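Local coordinates for solute Binding Protein, BlMnBP1 in complex with mannotriose (PDB 6FUV) that probably serves as the solute-binding component of an ABC transporter for manno-oligosaccharides and is seen here holding beta-mannotriose, at residues 110-115 / 125-130; 327-332 / 342-347; 374-379 / 418-423; 206-211 / 370-375. All coordinates share one frame; numbering follows the deposited sequence.

Overall arrangement
Contacts 1 and 2 lie in the part of the protein built round the larger mixed sheet. Their centres are 9 Å apart and they touch directly, because Lys113 and Ile343 meet through their backbones. Contacts 3 and 4 form a second pair, 8 Å between centres, near the C-terminal helices 375-383 and 409-426. They share Asp374 and Leu375. The pairs are well separated: contacts 2 and 3 have centres 35 Å apart. Along the chain contact 1 closes first. Contact 4 then opens at 206-211, and contact 2 falls wholly within the span before 370-375. Contact 3 continues into the C-terminal helix. Contacts 1 and 2 close short loops; contact 4, and less so contact 3, joins distant segments.

Contact 1 of 4, residues 110-115 / 125-130; sequences KEIKLA and YGVATD
Ala128 N gives its proton to a water 2.9 Å away, and that water donates in turn to Lys113 O at 3.1 Å. A second water lies 2.7 Å from Gly126 O and 3.0 Å from Leu114 O. It has more acceptors within range than protons, so it cannot serve them all at once. The two segments are therefore joined by water, with no direct hydrogen bond between them. Beside the waters is a small apolar contact. Ile112 carries CG1 between its backbone N and carbonyl carbon (chi1 58°), and the chain then extends toward the strand. CD1 at its end meets Val127 CG2 at 3.8 Å and has Val127 CG1 at 4.1 Å, so one methyl rests against both branches of the valine. Thr329 of helix 315-330 touches both Ile112 and Val127. Lys113 turns its amino group elsewhere, to the carbonyls of Pro342 and Asp347. Val127 and Thr129 pair through their backbones with strand 298-309. The whole is a loop laid along a strand of the mixed sheet, with two waters between loop and strand, in an alpha/beta lobe of the kind found in bacterial extracellular solute-binding proteins.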
loop_
_atom_site.group_PDB
_atom_site.type_symbol
_atom_site.label_atom_id
_atom_site.label_comp_id
_atom_site.label_asym_id
_atom_site.label_seq_id
_atom_site.Cartn_x
_atom_site.Cartn_y
_atom_site.Cartn_z
ATOM N N LYS A 110 -11.992 -17.682 -6.849
ATOM C CA LYS A 110 -13.112 -17.467 -7.754
ATOM C C LYS A 110 -13.968 -16.264 -7.373
ATOM O O LYS A 110 -14.803 -15.819 -8.172
ATOM C CB LYS A 110 -13.982 -18.712 -7.759
ATOM C CG LYS A 110 -13.255 -19.975 -8.136
ATOM C CD LYS A 110 -13.986 -21.156 -7.578
ATOM C CE LYS A 110 -13.341 -22.463 -7.948
ATOM N NZ LYS A 110 -14.428 -23.555 -7.731
ATOM N N GLU A 111 -13.775 -15.727 -6.174
ATOM C CA GLU A 111 -14.577 -14.644 -5.631
ATOM C C GLU A 111 -13.857 -13.319 -5.613
ATOM O O GLU A 111 -14.465 -12.320 -5.919
ATOM C CB GLU A 111 -15.018 -14.970 -4.203
ATOM C CG GLU A 111 -15.975 -16.141 -4.069
ATOM C CD GLU A 111 -17.394 -15.674 -3.782
ATOM O OE1 GLU A 111 -17.806 -15.647 -2.611
ATOM O OE2 GLU A 111 -18.086 -15.279 -4.728
ATOM N N ILE A 112 -12.579 -13.281 -5.240
ATOM C CA ILE A 112 -11.850 -12.025 -5.117
ATOM C C ILE A 112 -10.522 -12.095 -5.854
ATOM O O ILE A 112 -9.955 -13.160 -6.056
ATOM C CB ILE A 112 -11.619 -11.642 -3.617
ATOM C CG1 ILE A 112 -10.855 -12.760 -2.878
ATOM C CG2 ILE A 112 -12.922 -11.394 -2.973
ATOM C CD1 ILE A 112 -10.225 -12.305 -1.562
ATOM N N LYS A 113 -10.014 -10.938 -6.230
ATOM C CA LYS A 113 -8.611 -10.800 -6.579
ATOM C C LYS A 113 -7.701 -11.021 -5.364
ATOM O O LYS A 113 -8.069 -10.802 -4.223
ATOM C CB LYS A 113 -8.380 -9.407 -7.159
ATOM C CG LYS A 113 -9.137 -9.071 -8.474
ATOM C CD LYS A 113 -8.706 -7.751 -9.060
ATOM C CE LYS A 113 -9.551 -7.303 -10.269
ATOM N NZ LYS A 113 -10.979 -7.266 -9.984
ATOM N N LEU A 114 -6.504 -11.493 -5.624
ATOM C CA LEU A 114 -5.455 -11.531 -4.614
ATOM C C LEU A 114 -5.792 -12.458 -3.458
ATOM O O LEU A 114 -5.410 -12.210 -2.327
ATOM C CB LEU A 114 -5.174 -10.111 -4.133
ATOM C CG LEU A 114 -4.766 -9.108 -5.192
ATOM C CD1 LEU A 114 -4.754 -7.679 -4.638
ATOM C CD2 LEU A 114 -3.444 -9.463 -5.728
ATOM N N ALA A 115 -6.440 -13.576 -3.761
ATOM C CA ALA A 115 -6.872 -14.487 -2.716
ATOM C C ALA A 115 -5.707 -15.139 -1.982
ATOM O O ALA A 115 -5.915 -15.630 -0.875
ATOM C CB ALA A 115 -7.778 -15.541 -3.299
ATOM N N TYR A 125 -6.961 -15.486 4.758
ATOM C CA TYR A 125 -7.238 -14.820 6.014
ATOM C C TYR A 125 -7.482 -13.330 5.860
ATOM O O TYR A 125 -7.902 -12.678 6.828
ATOM C CB TYR A 125 -6.065 -15.043 6.980
ATOM C CG TYR A 125 -5.940 -16.491 7.389
ATOM C CD1 TYR A 125 -6.722 -17.018 8.404
ATOM C CD2 TYR A 125 -5.081 -17.329 6.741
ATOM C CE1 TYR A 125 -6.596 -18.358 8.782
ATOM C CE2 TYR A 125 -4.961 -18.652 7.084
ATOM C CZ TYR A 125 -5.735 -19.177 8.089
ATOM O OH TYR A 125 -5.660 -20.501 8.443
ATOM N N GLY A 126 -7.260 -12.793 4.665
ATOM C CA GLY A 126 -7.476 -11.386 4.403
ATOM C C GLY A 126 -8.086 -11.081 3.069
ATOM O O GLY A 126 -7.742 -11.733 2.107
ATOM N N VAL A 127 -8.990 -10.110 3.013
ATOM C CA VAL A 127 -9.610 -9.602 1.794
ATOM C C VAL A 127 -9.231 -8.125 1.704
ATOM O O VAL A 127 -9.484 -7.346 2.647
ATOM C CB VAL A 127 -11.138 -9.792 1.808
ATOM C CG1 VAL A 127 -11.788 -9.136 0.574
ATOM C CG2 VAL A 127 -11.462 -11.276 1.890
ATOM N N ALA A 128 -8.603 -7.749 0.585
ATOM C CA ALA A 128 -8.115 -6.392 0.432
ATOM C C ALA A 128 -9.297 -5.459 0.249
ATOM O O ALA A 128 -10.308 -5.829 -0.353
ATOM C CB ALA A 128 -7.166 -6.300 -0.738
ATOM N N THR A 129 -9.201 -4.275 0.852
ATOM C CA THR A 129 -10.266 -3.305 0.659
ATOM C C THR A 129 -10.356 -2.902 -0.803
ATOM O O THR A 129 -11.439 -2.566 -1.286
ATOM C CB THR A 129 -10.056 -2.092 1.539
ATOM O OG1 THR A 129 -8.876 -1.445 1.110
ATOM C CG2 THR A 129 -9.974 -2.485 2.999
ATOM N N ASP A 130 -9.219 -2.814 -1.482
ATOM C CA ASP A 130 -9.180 -2.660 -2.931
ATOM C C ASP A 130 -7.788 -2.997 -3.449
ATOM O O ASP A 130 -6.870 -3.266 -2.668
ATOM C CB ASP A 130 -9.579 -1.260 -3.357
ATOM C CG ASP A 130 -8.761 -0.186 -2.746
ATOM O OD1 ASP A 130 -7.525 -0.310 -2.714
ATOM O OD2 ASP A 130 -9.374 0.836 -2.332
HETATM O O HOH W 1 -7.724 -9.676 -1.346
HETATM O O HOH W 2 -5.657 -12.619 0.591
#

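Contact 2 of 4, residues 327-332 / 342-347; sequences WMTEKS and PIVKND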
loop_
_atom_site.group_PDB
_atom_site.type_symbol
_atom_site.label_atom_id
_atom_site.label_comp_id
_atom_site.label_asym_id
_atom_site.label_seq_id
_atom_site.Cartn_x
_atom_site.Cartn_y
_atom_site.Cartn_z
ATOM N N TRP A 327 -19.926 -7.575 1.995
ATOM C CA TRP A 327 -20.638 -6.374 1.565
ATOM C C TRP A 327 -19.687 -5.266 1.129
ATOM O O TRP A 327 -19.951 -4.570 0.142
ATOM C CB TRP A 327 -21.525 -5.842 2.693
ATOM C CG TRP A 327 -22.393 -4.682 2.247
ATOM C CD1 TRP A 327 -23.647 -4.770 1.711
ATOM C CD2 TRP A 327 -22.093 -3.276 2.302
ATOM N NE1 TRP A 327 -24.120 -3.503 1.367
ATOM C CE2 TRP A 327 -23.172 -2.578 1.713
ATOM C CE3 TRP A 327 -21.005 -2.552 2.726
ATOM C CZ2 TRP A 327 -23.211 -1.201 1.635
ATOM C CZ3 TRP A 327 -21.043 -1.194 2.623
ATOM C CH2 TRP A 327 -22.138 -0.526 2.107
ATOM N N MET A 328 -18.595 -5.050 1.873
ATOM C CA MET A 328 -17.626 -4.069 1.412
ATOM C C MET A 328 -17.085 -4.483 0.053
ATOM O O MET A 328 -16.871 -3.648 -0.820
ATOM C CB MET A 328 -16.489 -3.908 2.424
ATOM C CG MET A 328 -16.890 -3.177 3.728
ATOM S SD MET A 328 -17.112 -1.435 3.400
ATOM C CE MET A 328 -15.422 -1.002 2.908
ATOM N N THR A 329 -16.842 -5.763 -0.147
ATOM C CA THR A 329 -16.180 -6.166 -1.386
ATOM C C THR A 329 -17.142 -6.061 -2.548
ATOM O O THR A 329 -16.818 -5.456 -3.574
ATOM C CB THR A 329 -15.645 -7.591 -1.262
ATOM O OG1 THR A 329 -14.728 -7.654 -0.189
ATOM C CG2 THR A 329 -14.894 -8.070 -2.552
ATOM N N GLU A 330 -18.352 -6.615 -2.404
ATOM C CA GLU A 330 -19.255 -6.736 -3.531
ATOM C C GLU A 330 -20.185 -5.565 -3.718
ATOM O O GLU A 330 -20.744 -5.456 -4.808
ATOM C CB GLU A 330 -20.104 -8.008 -3.406
ATOM C CG GLU A 330 -19.253 -9.315 -3.500
ATOM C CD GLU A 330 -20.069 -10.532 -3.752
ATOM O OE1 GLU A 330 -21.301 -10.402 -3.776
ATOM O OE2 GLU A 330 -19.495 -11.631 -3.952
ATOM N N LYS A 331 -20.376 -4.715 -2.700
ATOM C CA LYS A 331 -21.479 -3.768 -2.749
ATOM C C LYS A 331 -21.121 -2.317 -2.473
ATOM O O LYS A 331 -21.775 -1.401 -2.965
ATOM C CB LYS A 331 -22.559 -4.161 -1.747
ATOM C CG LYS A 331 -23.190 -5.526 -1.980
ATOM C CD LYS A 331 -23.878 -5.552 -3.316
ATOM C CE LYS A 331 -25.051 -6.528 -3.292
ATOM N NZ LYS A 331 -25.900 -6.386 -4.484
ATOM N N SER A 332 -20.104 -2.072 -1.680
ATOM C CA SER A 332 -19.961 -0.733 -1.125
ATOM C C SER A 332 -19.524 0.303 -2.151
ATOM O O SER A 332 -19.782 1.497 -1.988
ATOM C CB SER A 332 -18.955 -0.756 0.014
ATOM O OG SER A 332 -17.612 -0.779 -0.445
ATOM N N PRO A 342 -11.168 -2.677 -8.041
ATOM C CA PRO A 342 -12.169 -3.500 -7.349
ATOM C C PRO A 342 -11.646 -4.899 -7.095
ATOM O O PRO A 342 -10.942 -5.478 -7.922
ATOM C CB PRO A 342 -13.361 -3.516 -8.309
ATOM C CG PRO A 342 -12.736 -3.239 -9.682
ATOM C CD PRO A 342 -11.579 -2.309 -9.404
ATOM N N ILE A 343 -12.000 -5.433 -5.928
ATOM C CA ILE A 343 -11.512 -6.745 -5.532
ATOM C C ILE A 343 -12.402 -7.897 -5.968
ATOM O O ILE A 343 -11.922 -9.028 -6.090
ATOM C CB ILE A 343 -11.328 -6.772 -4.003
ATOM C CG1 ILE A 343 -10.109 -5.945 -3.607
ATOM C CG2 ILE A 343 -11.104 -8.157 -3.460
ATOM C CD1 ILE A 343 -8.763 -6.491 -4.264
ATOM N N VAL A 344 -13.672 -7.646 -6.250
ATOM C CA VAL A 344 -14.449 -8.696 -6.877
ATOM C C VAL A 344 -13.652 -9.211 -8.076
ATOM O O VAL A 344 -13.227 -8.440 -8.943
ATOM C CB VAL A 344 -15.836 -8.180 -7.296
ATOM C CG1 VAL A 344 -16.529 -9.251 -8.113
ATOM C CG2 VAL A 344 -16.698 -7.794 -6.132
ATOM N N LYS A 345 -13.549 -10.536 -8.177
ATOM C CA LYS A 345 -12.493 -11.158 -8.973
ATOM C C LYS A 345 -12.541 -10.725 -10.427
ATOM O O LYS A 345 -11.512 -10.368 -11.002
ATOM C CB LYS A 345 -12.582 -12.686 -8.888
ATOM C CG LYS A 345 -11.628 -13.455 -9.859
ATOM C CD LYS A 345 -10.193 -13.106 -9.558
ATOM C CE LYS A 345 -9.229 -13.845 -10.427
ATOM N NZ LYS A 345 -9.006 -15.240 -9.981
ATOM N N ASN A 346 -13.708 -10.809 -11.062
ATOM C CA ASN A 346 -13.800 -10.534 -12.493
ATOM C C ASN A 346 -14.491 -9.211 -12.786
ATOM O O ASN A 346 -15.070 -9.028 -13.848
ATOM C CB ASN A 346 -14.526 -11.650 -13.247
ATOM C CG ASN A 346 -13.869 -13.005 -13.100
ATOM O OD1 ASN A 346 -14.484 -13.918 -12.614
ATOM N ND2 ASN A 346 -12.641 -13.144 -13.571
ATOM N N ASP A 347 -14.419 -8.282 -11.860
ATOM C CA ASP A 347 -14.726 -6.887 -12.117
ATOM C C ASP A 347 -13.495 -6.283 -12.790
ATOM O O ASP A 347 -12.405 -6.220 -12.207
ATOM C CB ASP A 347 -15.062 -6.165 -10.813
ATOM C CG ASP A 347 -15.545 -4.729 -11.044
ATOM O OD1 ASP A 347 -15.199 -4.178 -12.095
ATOM O OD2 ASP A 347 -16.281 -4.195 -10.191
HETATM O O HOH W 3 -15.022 -5.288 -5.850
#
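Val344 and Thr329 bury the most surface here, with Ile343 next. Val344 points one methyl, CG2, at the last turn of the helix. CG2 lies 3.5 Å from Thr329 O and 3.8 Å from Glu330 CA. The side chain of Glu330 runs past at about a right angle, and its CG is 4.0 Å from the same methyl. The valine thus touches backbone as much as side chain. Thr329 divides its two branches. CG2 stands anti to the backbone N and faces the loop, where it meets Ile343 CG2 at 3.9 Å. OG1 turns back along the helix (chi1 -59°) and bonds to Val325 O, which satisfies it away from the contact. Ile343 starts toward the helix, but the rest of its side chain leads off to Ile112 and Ala128. No direct hydrogen bond crosses. Instead one water accepts from Val344 N at 2.7 Å and donates to Thr329 O at 2.9 Å. It binds a carbonyl near the end of the helix to the loop. Behind the contact each segment is fixed by its own bonds. Ser332 OG gives a proton to a lone pair of Met328 O, and Val344 to Asp347 form a type I beta turn. A polyethylene glycol molecule, probably from the crystallisation liquor, lies beside Glu330 and bonds to Asn346 N. The contact ties the C-terminal end of helix 315-330 to the loop between helix 334-337 and strand 361-364, with Thr329 and Ile343 also touching strand 123-132.

Contact 3 of 4, residues 374-379 / 418-423; sequences DLFADI and QKWGKA
Trp420 holds CG anti to the backbone N (chi1 -180°), and Phe376 does likewise (chi1 -173°). These torsions swing both rings off their helices into the space between, and the two side chains cross at about a right angle. The edge of the indole points at the face of the phenyl ring. Trp420 CH2 comes 3.8 Å from Phe376 CE2, over the outer part of that face. The six-membered ring of Trp420 and the Phe376 ring have centroids 5.4 Å apart and planes 61° apart, an edge-to-face pair. Ile379 takes a face of the indole. Its CG2 sits 3.4 Å from the centroid of the six-membered ring and almost on the ring normal, a close CH-pi contact. The same methyl lies 3.7 Å from Ala423 CB, which in turn is 3.4 Å from Ile379 O. The small alanine lets the two backbones come near here. Trp420 NE1 bonds to Met206 O, which helps fix how the indole is turned. A leucine in place of Trp420 would probably lose the stack on Phe376 and leave Met206 O without its indole partner. The axes of 375-379 and 418-423 pass 10.4 Å apart at closest approach, with their directions at a wide angle. The loop after helix 201-205 lies beside them, and its Pro207 touches Ile379.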
loop_
_atom_site.group_PDB
_atom_site.type_symbol
_atom_site.label_atom_id
_atom_site.label_comp_id
_atom_site.label_asym_id
_atom_site.label_seq_id
_atom_site.Cartn_x
_atom_site.Cartn_y
_atom_site.Cartn_z
ATOM N N ASP A 374 7.649 -19.348 3.096
ATOM C CA ASP A 374 8.131 -18.589 4.233
ATOM C C ASP A 374 9.539 -18.034 4.032
ATOM O O ASP A 374 9.999 -17.271 4.876
ATOM C CB ASP A 374 8.124 -19.484 5.485
ATOM C CG ASP A 374 6.755 -19.919 5.898
ATOM O OD1 ASP A 374 5.875 -19.041 6.090
ATOM O OD2 ASP A 374 6.558 -21.149 6.037
ATOM N N LEU A 375 10.236 -18.408 2.953
ATOM C CA LEU A 375 11.649 -18.062 2.802
ATOM C C LEU A 375 11.861 -16.549 2.777
ATOM O O LEU A 375 12.694 -16.014 3.517
ATOM C CB LEU A 375 12.202 -18.706 1.535
ATOM C CG LEU A 375 13.733 -18.703 1.403
ATOM C CD1 LEU A 375 14.443 -19.292 2.639
ATOM C CD2 LEU A 375 14.134 -19.405 0.109
ATOM N N PHE A 376 11.107 -15.827 1.947
ATOM C CA PHE A 376 11.265 -14.375 1.934
ATOM C C PHE A 376 11.044 -13.785 3.320
ATOM O O PHE A 376 11.825 -12.953 3.772
ATOM C CB PHE A 376 10.291 -13.727 0.962
ATOM C CG PHE A 376 10.510 -12.244 0.769
ATOM C CD1 PHE A 376 10.018 -11.347 1.663
ATOM C CD2 PHE A 376 11.185 -11.765 -0.324
ATOM C CE1 PHE A 376 10.184 -9.995 1.480
ATOM C CE2 PHE A 376 11.363 -10.395 -0.511
ATOM C CZ PHE A 376 10.861 -9.515 0.409
ATOM N N ALA A 377 9.963 -14.176 4.000
ATOM C CA ALA A 377 9.621 -13.556 5.279
ATOM C C ALA A 377 10.709 -13.821 6.314
ATOM O O ALA A 377 11.079 -12.939 7.088
ATOM C CB ALA A 377 8.252 -14.072 5.748
ATOM N N ASP A 378 11.281 -15.019 6.303
ATOM C CA ASP A 378 12.346 -15.336 7.255
ATOM C C ASP A 378 13.603 -14.515 6.977
ATOM O O ASP A 378 14.238 -14.007 7.915
ATOM C CB ASP A 378 12.677 -16.826 7.189
ATOM C CG ASP A 378 11.601 -17.704 7.833
ATOM O OD1 ASP A 378 10.687 -17.162 8.492
ATOM O OD2 ASP A 378 11.666 -18.942 7.737
ATOM N N ILE A 379 13.975 -14.384 5.701
ATOM C CA ILE A 379 15.136 -13.575 5.333
ATOM C C ILE A 379 14.922 -12.138 5.753
ATOM O O ILE A 379 15.826 -11.482 6.279
ATOM C CB ILE A 379 15.395 -13.649 3.820
ATOM C CG1 ILE A 379 15.853 -15.032 3.412
ATOM C CG2 ILE A 379 16.412 -12.618 3.375
ATOM C CD1 ILE A 379 15.468 -15.309 1.980
ATOM N N GLN A 418 24.819 -6.573 2.433
ATOM C CA GLN A 418 25.458 -7.384 3.462
ATOM C C GLN A 418 24.419 -7.988 4.400
ATOM O O GLN A 418 24.411 -9.198 4.632
ATOM C CB GLN A 418 26.486 -6.553 4.226
ATOM C CG GLN A 418 27.885 -6.628 3.610
ATOM C CD GLN A 418 28.724 -5.381 3.852
ATOM O OE1 GLN A 418 29.535 -5.004 2.993
ATOM N NE2 GLN A 418 28.529 -4.724 5.013
ATOM N N LYS A 419 23.508 -7.172 4.919
ATOM C CA LYS A 419 22.506 -7.710 5.828
ATOM C C LYS A 419 21.573 -8.693 5.131
ATOM O O LYS A 419 21.129 -9.674 5.738
ATOM C CB LYS A 419 21.739 -6.562 6.440
ATOM C CG LYS A 419 22.512 -5.846 7.544
ATOM C CD LYS A 419 21.879 -4.495 7.867
ATOM C CE LYS A 419 22.591 -3.812 9.026
ATOM N NZ LYS A 419 21.720 -2.764 9.623
ATOM N N TRP A 420 21.253 -8.448 3.864
ATOM C CA TRP A 420 20.303 -9.334 3.207
ATOM C C TRP A 420 20.978 -10.649 2.848
ATOM O O TRP A 420 20.433 -11.728 3.123
ATOM C CB TRP A 420 19.700 -8.663 1.973
ATOM C CG TRP A 420 18.725 -9.490 1.250
ATOM C CD1 TRP A 420 19.000 -10.324 0.229
ATOM C CD2 TRP A 420 17.318 -9.574 1.468
ATOM N NE1 TRP A 420 17.860 -10.916 -0.213
ATOM C CE2 TRP A 420 16.811 -10.464 0.533
ATOM C CE3 TRP A 420 16.441 -8.998 2.377
ATOM C CZ2 TRP A 420 15.467 -10.780 0.457
ATOM C CZ3 TRP A 420 15.110 -9.303 2.289
ATOM C CH2 TRP A 420 14.637 -10.198 1.348
ATOM N N GLY A 421 22.194 -10.578 2.297
ATOM C CA GLY A 421 22.892 -11.792 1.897
ATOM C C GLY A 421 23.269 -12.686 3.060
ATOM O O GLY A 421 23.266 -13.912 2.940
ATOM N N LYS A 422 23.596 -12.086 4.197
ATOM C CA LYS A 422 23.837 -12.875 5.395
ATOM C C LYS A 422 22.575 -13.633 5.795
ATOM O O LYS A 422 22.619 -14.835 6.068
ATOM C CB LYS A 422 24.317 -11.957 6.520
ATOM C CG LYS A 422 25.005 -12.688 7.630
ATOM C CD LYS A 422 24.590 -12.173 9.005
ATOM C CE LYS A 422 25.023 -10.723 9.233
ATOM N NZ LYS A 422 25.457 -10.532 10.666
ATOM N N ALA A 423 21.426 -12.949 5.780
ATOM C CA ALA A 423 20.151 -13.601 6.057
ATOM C C ALA A 423 19.873 -14.713 5.046
ATOM O O ALA A 423 19.498 -15.821 5.423
ATOM C CB ALA A 423 19.029 -12.556 6.043
#

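Contact 4 of 4, residues 206-211 / 370-375; sequences MPHDKT and EGEEDL
His208 and the carboxylate of Glu372 meet near the protein surface, although 163 residues lie between them in the chain. His208 NE2 gives its proton to Glu372 OE1 at 2.7 Å. The bond is bent, with an angle of 144° at the hydrogen. OE1 is met on its syn side, somewhat out of the carboxylate plane, and ring and carboxylate planes stand 60° apart. The two side chains come from opposite directions, and Glu372 reaches across with its chain extended beyond CG. The negative charge may well favour a protonated ring. An alanine in place of Glu372 would probably leave His208 NE2 without this acceptor and the ring freer to turn. Beside the pair is an apolar contact. Leu375 holds CG anti to the backbone N (chi1 -167°), which brings CG to 4.0 Å from Pro207 CB and CD2 to 3.9 Å from His208 CE1. Leu375 is itself tied back, since its N bonds to Glu372 O. On the other segment Asp209 OD1 accepts from Thr211 N at 2.8 Å, an Asx turn that shapes the loop beyond the histidine. The contact joins the loop after helix 201-205 to the start of helix 375-383. The side chain of Met206 also touches Phe376 of that helix, and Lys210 makes a salt bridge to Glu425 of helix 409-426.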
loop_
_atom_site.group_PDB
_atom_site.type_symbol
_atom_site.label_atom_id
_atom_site.label_comp_id
_atom_site.label_asym_id
_atom_site.label_seq_id
_atom_site.Cartn_x
_atom_site.Cartn_y
_atom_site.Cartn_z
ATOM N N MET A 206 14.575 -12.449 -5.082
ATOM C CA MET A 206 15.160 -11.824 -3.894
ATOM C C MET A 206 15.541 -12.815 -2.804
ATOM O O MET A 206 16.652 -12.707 -2.265
ATOM C CB MET A 206 14.185 -10.769 -3.361
ATOM C CG MET A 206 14.203 -9.456 -4.122
ATOM S SD MET A 206 13.400 -8.103 -3.297
ATOM C CE MET A 206 14.283 -7.990 -1.761
ATOM N N PRO A 207 14.721 -13.804 -2.440
ATOM C CA PRO A 207 15.168 -14.777 -1.431
ATOM C C PRO A 207 16.293 -15.700 -1.913
ATOM O O PRO A 207 16.811 -16.491 -1.130
ATOM C CB PRO A 207 13.881 -15.536 -1.113
ATOM C CG PRO A 207 13.101 -15.488 -2.417
ATOM C CD PRO A 207 13.379 -14.111 -2.971
ATOM N N HIS A 208 16.749 -15.587 -3.150
ATOM C CA HIS A 208 17.846 -16.409 -3.661
ATOM C C HIS A 208 18.971 -15.541 -4.224
ATOM O O HIS A 208 19.705 -15.947 -5.117
ATOM C CB HIS A 208 17.366 -17.360 -4.748
ATOM C CG HIS A 208 16.396 -18.381 -4.284
ATOM N ND1 HIS A 208 16.779 -19.512 -3.601
ATOM C CD2 HIS A 208 15.065 -18.484 -4.469
ATOM C CE1 HIS A 208 15.722 -20.266 -3.380
ATOM N NE2 HIS A 208 14.661 -19.653 -3.873
ATOM N N ASP A 209 19.082 -14.316 -3.731
ATOM C CA ASP A 209 19.963 -13.294 -4.278
ATOM C C ASP A 209 20.600 -12.565 -3.103
ATOM O O ASP A 209 19.908 -12.096 -2.201
ATOM C CB ASP A 209 19.166 -12.346 -5.172
ATOM C CG ASP A 209 19.993 -11.254 -5.757
ATOM O OD1 ASP A 209 21.231 -11.208 -5.488
ATOM O OD2 ASP A 209 19.378 -10.430 -6.483
ATOM N N LYS A 210 21.921 -12.575 -3.065
ATOM C CA LYS A 210 22.656 -11.945 -1.974
ATOM C C LYS A 210 22.766 -10.434 -2.125
ATOM O O LYS A 210 23.079 -9.744 -1.139
ATOM C CB LYS A 210 24.084 -12.520 -1.877
ATOM C CG LYS A 210 24.173 -13.955 -1.467
ATOM C CD LYS A 210 25.600 -14.325 -1.172
ATOM C CE LYS A 210 25.809 -14.597 0.292
ATOM N NZ LYS A 210 27.252 -14.742 0.657
ATOM N N THR A 211 22.504 -9.909 -3.319
ATOM C CA THR A 211 22.744 -8.513 -3.539
ATOM C C THR A 211 21.623 -7.885 -4.351
ATOM O O THR A 211 21.911 -7.176 -5.330
ATOM C CB THR A 211 24.066 -8.305 -4.298
ATOM O OG1 THR A 211 24.014 -8.921 -5.591
ATOM C CG2 THR A 211 25.203 -8.867 -3.511
ATOM N N GLU A 370 7.076 -23.381 -4.917
ATOM C CA GLU A 370 6.413 -24.337 -4.038
ATOM C C GLU A 370 7.418 -24.833 -3.006
ATOM O O GLU A 370 8.476 -25.351 -3.360
ATOM C CB GLU A 370 5.843 -25.508 -4.841
ATOM C CG GLU A 370 4.978 -26.476 -4.028
ATOM C CD GLU A 370 4.681 -27.770 -4.787
ATOM O OE1 GLU A 370 4.732 -27.756 -6.045
ATOM O OE2 GLU A 370 4.419 -28.802 -4.119
ATOM N N GLY A 371 7.088 -24.677 -1.737
ATOM C CA GLY A 371 7.956 -25.061 -0.643
ATOM C C GLY A 371 8.694 -23.926 0.044
ATOM O O GLY A 371 9.259 -24.144 1.121
ATOM N N GLU A 372 8.733 -22.741 -0.541
ATOM C CA GLU A 372 9.440 -21.611 0.040
ATOM C C GLU A 372 8.509 -20.483 0.446
ATOM O O GLU A 372 8.931 -19.335 0.499
ATOM C CB GLU A 372 10.473 -21.084 -0.945
ATOM C CG GLU A 372 11.260 -22.156 -1.644
ATOM C CD GLU A 372 12.259 -21.589 -2.639
ATOM O OE1 GLU A 372 12.362 -20.353 -2.715
ATOM O OE2 GLU A 372 12.953 -22.358 -3.332
ATOM N N GLU A 373 7.253 -20.788 0.753
ATOM C CA GLU A 373 6.273 -19.767 1.110
ATOM C C GLU A 373 6.722 -18.884 2.275
ATOM O O GLU A 373 6.224 -17.770 2.429
ATOM C CB GLU A 373 4.940 -20.468 1.457
ATOM C CG GLU A 373 3.744 -19.507 1.623
ATOM C CD GLU A 373 2.385 -20.205 1.933
ATOM O OE1 GLU A 373 2.352 -21.338 2.491
ATOM O OE2 GLU A 373 1.338 -19.603 1.600
ATOM N N ASP A 374 7.649 -19.348 3.096
ATOM C CA ASP A 374 8.131 -18.589 4.233
ATOM C C ASP A 374 9.539 -18.034 4.032
ATOM O O ASP A 374 9.999 -17.271 4.876
ATOM C CB ASP A 374 8.124 -19.484 5.485
ATOM C CG ASP A 374 6.755 -19.919 5.898
ATOM O OD1 ASP A 374 5.875 -19.041 6.090
ATOM O OD2 ASP A 374 6.558 -21.149 6.037
ATOM N N LEU A 375 10.236 -18.408 2.953
ATOM C CA LEU A 375 11.649 -18.062 2.802
ATOM C C LEU A 375 11.861 -16.549 2.777
ATOM O O LEU A 375 12.694 -16.014 3.517
ATOM C CB LEU A 375 12.202 -18.706 1.535
ATOM C CG LEU A 375 13.733 -18.703 1.403
ATOM C CD1 LEU A 375 14.443 -19.292 2.639
ATOM C CD2 LEU A 375 14.134 -19.405 0.109
#